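Local coordinates for protein branched-chain alpha-ketoacid decarboxylase (Lactococcus lactis, PDB 2VBF) that probably decarboxylates branched-chain and aromatic alpha-keto acids to aldehydes, using thiamine diphosphate and a magnesium ion as cofactors, at residues R84-A89 and Q438-E443. Residues are numbered along the deposited sequence; the frame is centred on the assembly and turned at random.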
# COMPACT_ATOMS: atom_id res chain seq x y z
N ARG A 84 17.35 -4.84 8.49
CA ARG A 84 18.58 -5.16 7.79
C ARG A 84 19.84 -4.70 8.53
O ARG A 84 20.90 -5.30 8.38
CB ARG A 84 18.57 -4.61 6.37
CG ARG A 84 17.61 -5.38 5.50
CD ARG A 84 17.44 -4.74 4.14
NE ARG A 84 16.44 -5.41 3.31
CZ ARG A 84 16.68 -5.97 2.13
NH1 ARG A 84 17.89 -6.04 1.64
NH2 ARG A 84 15.67 -6.48 1.44
N THR A 85 19.72 -3.62 9.30
CA THR A 85 20.85 -3.03 9.99
C THR A 85 20.87 -3.32 11.50
O THR A 85 21.92 -3.69 12.04
CB THR A 85 20.88 -1.52 9.70
OG1 THR A 85 21.29 -1.35 8.33
CG2 THR A 85 21.88 -0.79 10.60
N LYS A 86 19.71 -3.18 12.14
CA LYS A 86 19.54 -3.43 13.58
C LYS A 86 19.43 -4.92 13.90
O LYS A 86 19.71 -5.34 15.03
CB LYS A 86 18.30 -2.69 14.11
CG LYS A 86 18.36 -2.33 15.61
CD LYS A 86 19.13 -1.03 15.81
CE LYS A 86 19.14 -0.58 17.26
NZ LYS A 86 20.01 0.61 17.42
N LYS A 87 19.00 -5.71 12.90
CA LYS A 87 18.86 -7.18 12.99
C LYS A 87 17.59 -7.62 13.74
O LYS A 87 17.40 -8.80 14.06
CB LYS A 87 20.16 -7.84 13.52
CG LYS A 87 21.43 -7.40 12.76
CD LYS A 87 21.32 -7.64 11.25
CE LYS A 87 22.57 -7.18 10.51
NZ LYS A 87 22.48 -7.50 9.08
N ALA A 88 16.71 -6.65 13.99
CA ALA A 88 15.34 -6.87 14.42
C ALA A 88 14.58 -5.57 14.20
O ALA A 88 15.18 -4.50 14.21
CB ALA A 88 15.27 -7.29 15.91
N ALA A 89 13.27 -5.66 13.99
CA ALA A 89 12.45 -4.45 13.85
C ALA A 89 11.00 -4.69 14.23
O ALA A 89 10.55 -5.83 14.30
CB ALA A 89 12.52 -3.93 12.42
N GLN A 438 19.09 4.04 8.33
CA GLN A 438 19.83 5.20 8.85
C GLN A 438 19.55 5.46 10.33
O GLN A 438 20.46 5.83 11.07
CB GLN A 438 19.54 6.46 8.03
CG GLN A 438 20.30 7.71 8.46
CD GLN A 438 21.81 7.57 8.33
OE1 GLN A 438 22.38 7.97 7.32
NE2 GLN A 438 22.45 7.00 9.36
N ILE A 439 18.29 5.29 10.74
CA ILE A 439 17.87 5.39 12.14
C ILE A 439 18.52 4.27 12.96
O ILE A 439 19.00 4.50 14.08
CB ILE A 439 16.32 5.34 12.27
CG1 ILE A 439 15.71 6.64 11.72
CG2 ILE A 439 15.89 5.12 13.72
CD1 ILE A 439 14.20 6.57 11.43
N ALA A 440 18.56 3.07 12.37
CA ALA A 440 19.14 1.89 13.03
C ALA A 440 20.64 2.06 13.37
O ALA A 440 21.08 1.63 14.44
CB ALA A 440 18.94 0.64 12.14
N ASP A 441 21.41 2.65 12.45
CA ASP A 441 22.83 2.92 12.68
C ASP A 441 23.15 4.35 12.25
O ASP A 441 23.54 4.61 11.11
CB ASP A 441 23.72 1.93 11.92
CG ASP A 441 25.22 2.06 12.30
OD1 ASP A 441 25.57 2.97 13.08
OD2 ASP A 441 26.04 1.26 11.81
N LYS A 442 23.04 5.27 13.21
CA LYS A 442 23.27 6.68 12.92
C LYS A 442 24.75 7.00 12.68
O LYS A 442 25.07 8.09 12.23
CB LYS A 442 22.69 7.57 14.03
CG LYS A 442 23.46 7.54 15.33
N GLU A 443 25.63 6.04 12.94
CA GLU A 443 27.06 6.20 12.67
C GLU A 443 27.47 5.78 11.26
O GLU A 443 28.62 6.00 10.86
CB GLU A 443 27.90 5.42 13.70
CG GLU A 443 27.54 5.69 15.17
CD GLU A 443 27.72 7.14 15.58
OE1 GLU A 443 28.52 7.86 14.95
OE2 GLU A 443 27.07 7.56 16.56
O HOH W 1 18.58 2.90 16.54
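T85 and A440 pack where the C-terminal ends of helices 72-86 and 430-440 meet. The tight part is apolar. With chi1 at -71°, OG1 of T85 sits beside the backbone N, and the methyl CG2 is turned to the far side of that N, against the second helix end. There CG2 of T85 is 3.6 Å from CB of A440 and 3.5 Å from CB of D441. The T85 and D441 side chains cross at about a right angle. OG1 of T85 is hydrogen-bonded to OG of S437. CB of K86 completes this patch, 3.9 Å from CB of A440.

The looser side is polar and hydrated. The K86 chain bends at chi2 (83°) and carries CD past the A440 carbonyl, 3.6 Å from its O. NZ of K86 makes only a weak hydrogen bond to O of A440, at 3.3 Å. A water 2.8 Å from K86 NZ links it to O of I439. The stronger partner of the ammonium is E41, in a salt bridge. A methionine in place of K86 would probably leave E41 without its charge mate and break the water link.

This is helix-end packing between the N-terminal and C-terminal cofactor-binding domains of a thiamine diphosphate enzyme, away from the cofactor site.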